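Local coordinates for beta-fructofuranosidase, insoluble isoenzyme CWINV1 (Arabidopsis thaliana, PDB 2OXB), which hydrolyses sucrose and 1-kestose in the plant cell wall, and neokestose and levan less readily, releasing terminal beta-D-fructofuranoside residues, at residues N345-V359 with F512-L526. The protein carries 1 engineered substitution. Residues are numbered along the deposited sequence; the frame is centred on the assembly and turned at random.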
loop_
_atom_site.group_PDB
_atom_site.type_symbol
_atom_site.label_atom_id
_atom_site.label_comp_id
_atom_site.label_asym_id
_atom_site.label_seq_id
_atom_site.Cartn_x
_atom_site.Cartn_y
_atom_site.Cartn_z
ATOM N N ASN A 345 5.026 -16.845 23.260
ATOM C CA ASN A 345 5.190 -15.659 24.080
ATOM C C ASN A 345 6.581 -15.534 24.658
ATOM O O ASN A 345 7.313 -16.514 24.791
ATOM C CB ASN A 345 4.206 -15.664 25.236
ATOM C CG ASN A 345 4.435 -14.519 26.186
ATOM O OD1 ASN A 345 3.899 -13.422 26.007
ATOM N ND2 ASN A 345 5.258 -14.756 27.198
ATOM N N LEU A 346 6.919 -14.305 25.020
ATOM C CA LEU A 346 8.206 -13.983 25.603
ATOM C C LEU A 346 8.045 -12.627 26.258
ATOM O O LEU A 346 7.796 -11.621 25.587
ATOM C CB LEU A 346 9.285 -13.927 24.519
ATOM C CG LEU A 346 9.668 -15.258 23.870
ATOM C CD1 LEU A 346 10.233 -15.007 22.495
ATOM C CD2 LEU A 346 10.655 -15.998 24.746
ATOM N N ARG A 347 8.156 -12.596 27.578
ATOM C CA ARG A 347 8.016 -11.335 28.271
ATOM C C ARG A 347 9.173 -11.041 29.202
ATOM O O ARG A 347 9.830 -11.951 29.706
ATOM C CB ARG A 347 6.706 -11.303 29.042
ATOM C CG ARG A 347 6.447 -12.510 29.898
ATOM C CD ARG A 347 5.181 -12.257 30.670
ATOM N NE ARG A 347 4.103 -11.890 29.759
ATOM C CZ ARG A 347 2.942 -11.379 30.146
ATOM N NH1 ARG A 347 2.701 -11.165 31.436
ATOM N NH2 ARG A 347 2.016 -11.097 29.242
ATOM N N ASN A 348 9.430 -9.760 29.407
ATOM C CA ASN A 348 10.506 -9.337 30.281
ATOM C C ASN A 348 11.826 -10.070 30.056
ATOM O O ASN A 348 12.302 -10.774 30.951
ATOM C CB ASN A 348 10.062 -9.497 31.730
ATOM C CG ASN A 348 8.790 -8.746 32.019
ATOM O OD1 ASN A 348 7.816 -9.317 32.505
ATOM N ND2 ASN A 348 8.783 -7.456 31.710
ATOM N N LYS A 349 12.406 -9.910 28.863
ATOM C CA LYS A 349 13.697 -10.534 28.520
ATOM C C LYS A 349 14.698 -9.458 28.112
ATOM O O LYS A 349 14.428 -8.621 27.253
ATOM C CB LYS A 349 13.577 -11.551 27.367
ATOM C CG LYS A 349 12.995 -12.937 27.722
ATOM C CD LYS A 349 13.879 -13.775 28.661
ATOM C CE LYS A 349 15.219 -14.194 28.060
ATOM N NZ LYS A 349 16.222 -13.104 28.068
ATOM N N VAL A 350 15.866 -9.497 28.734
ATOM C CA VAL A 350 16.901 -8.525 28.460
ATOM C C VAL A 350 17.645 -8.822 27.168
ATOM O O VAL A 350 17.816 -9.979 26.776
ATOM C CB VAL A 350 17.873 -8.489 29.615
ATOM C CG1 VAL A 350 17.175 -7.915 30.824
ATOM C CG2 VAL A 350 18.351 -9.908 29.921
ATOM N N LEU A 351 18.073 -7.753 26.505
ATOM C CA LEU A 351 18.812 -7.840 25.249
ATOM C C LEU A 351 20.146 -7.155 25.436
ATOM O O LEU A 351 20.307 -5.998 25.076
ATOM C CB LEU A 351 18.022 -7.168 24.121
ATOM C CG LEU A 351 17.159 -8.094 23.263
ATOM C CD1 LEU A 351 16.143 -7.291 22.489
ATOM C CD2 LEU A 351 18.061 -8.876 22.332
ATOM N N LYS A 352 21.093 -7.881 26.021
ATOM C CA LYS A 352 22.432 -7.356 26.277
ATOM C C LYS A 352 23.078 -6.827 25.004
ATOM O O LYS A 352 22.715 -7.232 23.904
ATOM C CB LYS A 352 23.310 -8.448 26.893
ATOM C CG LYS A 352 22.935 -8.781 28.329
ATOM C CD LYS A 352 22.897 -10.291 28.593
ATOM C CE LYS A 352 21.588 -10.949 28.093
ATOM N NZ LYS A 352 21.389 -10.893 26.604
ATOM N N SER A 353 24.029 -5.915 25.153
ATOM C CA SER A 353 24.695 -5.354 23.993
ATOM C C SER A 353 25.063 -6.428 22.960
ATOM O O SER A 353 25.885 -7.312 23.224
ATOM C CB SER A 353 25.949 -4.585 24.419
ATOM O OG SER A 353 26.542 -3.915 23.312
ATOM N N GLY A 354 24.425 -6.348 21.792
ATOM C CA GLY A 354 24.685 -7.280 20.703
ATOM C C GLY A 354 24.150 -8.684 20.896
ATOM O O GLY A 354 24.735 -9.644 20.390
ATOM N N SER A 355 23.028 -8.804 21.600
ATOM C CA SER A 355 22.445 -10.106 21.875
ATOM C C SER A 355 21.235 -10.392 20.995
ATOM O O SER A 355 20.759 -9.510 20.283
ATOM C CB SER A 355 22.050 -10.197 23.356
ATOM O OG SER A 355 20.900 -9.420 23.626
ATOM N N ARG A 356 20.760 -11.633 21.029
ATOM C CA ARG A 356 19.589 -12.041 20.257
ATOM C C ARG A 356 19.011 -13.334 20.818
ATOM O O ARG A 356 19.733 -14.308 21.047
ATOM C CB ARG A 356 19.941 -12.240 18.781
ATOM C CG ARG A 356 21.057 -13.227 18.544
ATOM C CD ARG A 356 21.329 -13.466 17.061
ATOM N NE ARG A 356 22.421 -14.425 16.861
ATOM C CZ ARG A 356 22.398 -15.696 17.268
ATOM N NH1 ARG A 356 21.334 -16.179 17.900
ATOM N NH2 ARG A 356 23.442 -16.487 17.050
ATOM N N LEU A 357 17.707 -13.341 21.065
ATOM C CA LEU A 357 17.078 -14.540 21.585
ATOM C C LEU A 357 16.148 -15.070 20.505
ATOM O O LEU A 357 15.356 -14.331 19.916
ATOM C CB LEU A 357 16.321 -14.228 22.881
ATOM C CG LEU A 357 15.010 -13.462 22.813
ATOM C CD1 LEU A 357 13.877 -14.425 22.515
ATOM C CD2 LEU A 357 14.770 -12.771 24.144
ATOM N N GLU A 358 16.259 -16.354 20.225
ATOM C CA GLU A 358 15.423 -16.928 19.200
ATOM C C GLU A 358 13.987 -17.181 19.658
ATOM O O GLU A 358 13.716 -17.367 20.850
ATOM C CB GLU A 358 16.066 -18.213 18.693
ATOM C CG GLU A 358 15.222 -19.001 17.741
ATOM C CD GLU A 358 16.038 -20.013 16.971
ATOM O OE1 GLU A 358 17.120 -20.404 17.474
ATOM O OE2 GLU A 358 15.598 -20.423 15.866
ATOM N N VAL A 359 13.070 -17.141 18.693
ATOM C CA VAL A 359 11.652 -17.393 18.927
ATOM C C VAL A 359 11.448 -18.766 18.297
ATOM O O VAL A 359 11.413 -18.881 17.066
ATOM C CB VAL A 359 10.763 -16.360 18.192
ATOM C CG1 VAL A 359 9.319 -16.476 18.672
ATOM C CG2 VAL A 359 11.291 -14.959 18.414
ATOM N N PHE A 512 14.224 -14.141 14.996
ATOM C CA PHE A 512 15.234 -13.649 15.915
ATOM C C PHE A 512 14.967 -12.257 16.422
ATOM O O PHE A 512 14.668 -11.348 15.649
ATOM C CB PHE A 512 16.612 -13.660 15.245
ATOM C CG PHE A 512 17.278 -15.006 15.238
ATOM C CD1 PHE A 512 17.922 -15.482 16.385
ATOM C CD2 PHE A 512 17.246 -15.809 14.092
ATOM C CE1 PHE A 512 18.525 -16.734 16.395
ATOM C CE2 PHE A 512 17.840 -17.063 14.087
ATOM C CZ PHE A 512 18.486 -17.531 15.242
ATOM N N ALA A 513 15.083 -12.083 17.732
ATOM C CA ALA A 513 14.893 -10.770 18.313
ATOM C C ALA A 513 16.291 -10.335 18.674
ATOM O O ALA A 513 16.926 -10.953 19.524
ATOM C CB ALA A 513 14.027 -10.860 19.542
ATOM N N PHE A 514 16.788 -9.289 18.019
ATOM C CA PHE A 514 18.143 -8.831 18.309
ATOM C C PHE A 514 18.301 -7.378 18.782
ATOM O O PHE A 514 17.336 -6.621 18.905
ATOM C CB PHE A 514 19.060 -9.080 17.099
ATOM C CG PHE A 514 18.718 -8.262 15.886
ATOM C CD1 PHE A 514 19.591 -8.210 14.804
ATOM C CD2 PHE A 514 17.537 -7.527 15.827
ATOM C CE1 PHE A 514 19.292 -7.432 13.685
ATOM C CE2 PHE A 514 17.231 -6.746 14.712
ATOM C CZ PHE A 514 18.109 -6.698 13.642
ATOM N N ASN A 515 19.552 -7.026 19.056
ATOM C CA ASN A 515 19.958 -5.712 19.531
ATOM C C ASN A 515 21.476 -5.768 19.529
ATOM O O ASN A 515 22.090 -6.187 20.502
ATOM C CB ASN A 515 19.432 -5.465 20.953
ATOM C CG ASN A 515 20.133 -4.307 21.651
ATOM O OD1 ASN A 515 20.304 -3.218 21.085
ATOM N ND2 ASN A 515 20.533 -4.535 22.895
ATOM N N TYR A 516 22.075 -5.379 18.413
ATOM C CA TYR A 516 23.521 -5.397 18.283
ATOM C C TYR A 516 24.123 -4.039 18.628
ATOM O O TYR A 516 25.315 -3.805 18.405
ATOM C CB TYR A 516 23.906 -5.795 16.854
ATOM C CG TYR A 516 23.750 -7.272 16.555
ATOM C CD1 TYR A 516 23.377 -7.713 15.284
ATOM C CD2 TYR A 516 23.973 -8.228 17.541
ATOM C CE1 TYR A 516 23.218 -9.075 15.007
ATOM C CE2 TYR A 516 23.822 -9.585 17.278
ATOM C CZ TYR A 516 23.442 -10.006 16.013
ATOM O OH TYR A 516 23.258 -11.349 15.768
ATOM N N GLY A 517 23.299 -3.150 19.184
ATOM C CA GLY A 517 23.764 -1.820 19.540
ATOM C C GLY A 517 24.530 -1.758 20.851
ATOM O O GLY A 517 24.744 -2.774 21.518
ATOM N N TYR A 518 24.961 -0.557 21.222
ATOM C CA TYR A 518 25.694 -0.382 22.467
ATOM C C TYR A 518 24.768 -0.686 23.651
ATOM O O TYR A 518 24.658 -1.839 24.086
ATOM C CB TYR A 518 26.242 1.045 22.566
ATOM C CG TYR A 518 27.597 1.255 21.917
ATOM C CD1 TYR A 518 28.727 0.573 22.387
ATOM C CD2 TYR A 518 27.762 2.173 20.859
ATOM C CE1 TYR A 518 29.993 0.799 21.830
ATOM C CE2 TYR A 518 29.029 2.408 20.291
ATOM C CZ TYR A 518 30.141 1.717 20.788
ATOM O OH TYR A 518 31.402 1.950 20.278
ATOM N N GLN A 519 24.099 0.346 24.161
ATOM C CA GLN A 519 23.183 0.188 25.282
ATOM C C GLN A 519 22.235 -0.975 25.026
ATOM O O GLN A 519 21.797 -1.201 23.896
ATOM C CB GLN A 519 22.356 1.459 25.498
ATOM C CG GLN A 519 23.143 2.711 25.859
ATOM C CD GLN A 519 24.033 2.534 27.081
ATOM O OE1 GLN A 519 25.234 2.326 26.952
ATOM N NE2 GLN A 519 23.446 2.622 28.272
ATOM N N SER A 520 21.931 -1.706 26.092
ATOM C CA SER A 520 21.028 -2.853 26.050
ATOM C C SER A 520 19.569 -2.414 26.262
ATOM O O SER A 520 19.272 -1.631 27.167
ATOM C CB SER A 520 21.416 -3.847 27.154
ATOM O OG SER A 520 22.744 -4.327 26.988
ATOM N N VAL A 521 18.662 -2.914 25.432
ATOM C CA VAL A 521 17.246 -2.571 25.571
ATOM C C VAL A 521 16.474 -3.768 26.112
ATOM O O VAL A 521 16.990 -4.882 26.102
ATOM C CB VAL A 521 16.627 -2.151 24.223
ATOM C CG1 VAL A 521 17.163 -0.786 23.809
ATOM C CG2 VAL A 521 16.952 -3.189 23.161
ATOM N N ASP A 522 15.245 -3.542 26.575
ATOM C CA ASP A 522 14.419 -4.624 27.132
ATOM C C ASP A 522 13.185 -4.992 26.295
ATOM O O ASP A 522 12.591 -4.151 25.610
ATOM C CB ASP A 522 13.971 -4.275 28.560
ATOM C CG ASP A 522 15.053 -4.546 29.601
ATOM O OD1 ASP A 522 15.602 -5.670 29.628
ATOM O OD2 ASP A 522 15.345 -3.644 30.409
ATOM N N VAL A 523 12.810 -6.267 26.353
ATOM C CA VAL A 523 11.640 -6.766 25.636
ATOM C C VAL A 523 10.508 -6.823 26.654
ATOM O O VAL A 523 10.441 -7.730 27.470
ATOM C CB VAL A 523 11.898 -8.188 25.051
ATOM C CG1 VAL A 523 10.744 -8.605 24.143
ATOM C CG2 VAL A 523 13.201 -8.187 24.255
ATOM N N LEU A 524 9.633 -5.831 26.615
ATOM C CA LEU A 524 8.523 -5.770 27.547
ATOM C C LEU A 524 7.557 -6.914 27.286
ATOM O O LEU A 524 6.891 -7.409 28.193
ATOM C CB LEU A 524 7.792 -4.447 27.384
ATOM C CG LEU A 524 6.770 -4.120 28.461
ATOM C CD1 LEU A 524 7.483 -3.719 29.738
ATOM C CD2 LEU A 524 5.881 -2.997 27.965
ATOM N N ASN A 525 7.500 -7.332 26.028
ATOM C CA ASN A 525 6.611 -8.397 25.599
ATOM C C ASN A 525 6.872 -8.697 24.122
ATOM O O ASN A 525 7.449 -7.877 23.406
ATOM C CB ASN A 525 5.163 -7.944 25.787
ATOM C CG ASN A 525 4.181 -9.068 25.621
ATOM O OD1 ASN A 525 2.972 -8.852 25.639
ATOM N ND2 ASN A 525 4.692 -10.283 25.469
ATOM N N LEU A 526 6.452 -9.878 23.673
ATOM C CA LEU A 526 6.621 -10.283 22.270
ATOM C C LEU A 526 5.780 -11.523 21.976
ATOM O O LEU A 526 5.927 -12.559 22.626
ATOM C CB LEU A 526 8.109 -10.554 21.946
ATOM C CG LEU A 526 8.524 -11.376 20.711
ATOM C CD1 LEU A 526 7.850 -10.850 19.462
ATOM C CD2 LEU A 526 10.040 -11.329 20.549
#
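Arg356 runs out alongside Phe512 and slants across the end of Tyr516, its chain extended from CG to NE. The guanidinium stands nearly perpendicular to both rings; NH1 approaches Phe512 CE1, while Tyr516 OH lies at the guanidinium edge, with CD as its nearest neighbour. On the other flank Glu358 lays CG over a face of Phe512, its carboxylate turned 30° from the ring. The Tyr516 ring directs an edge at the turn, CE2 lying 3.2 Å from Gly354 O. An alanine in place of Tyr516 is likely to leave the Arg356 side chain freer to swing and Gly354 without its aromatic neighbour. In the C-terminal beta-sandwich of this family 32 enzyme each segment passes from one sheet to the other: strand 355-359 pairs antiparallel with 512-515 in one, 349-351 with 521-523 in the other, and a type II turn from Lys352 to Ser355 carries the chain across. Between the sheets, Leu351 CD1 packs 3.5 Å from Val523 CG2, and its CD2 lies over the backbone of Ala513 and Phe514; Phe373 covers it further. Asn515, whose CG is turned away from the backbone N (chi1 164°), sends ND2 to Leu351 O at 2.6 Å, a bond between the sheets that arrives above the carbonyl plane. Ser353 OG donates to Gly517 O at 2.8 Å, tying the turn to the opposing loop. Beyond a G1 bulge, where Asn348 and Lys349 both face Val523, Asn525 ND2 bonds Asn345 OD1 at 3.3 Å, the amide planes 53° apart, and reaches Leu346 O only weakly.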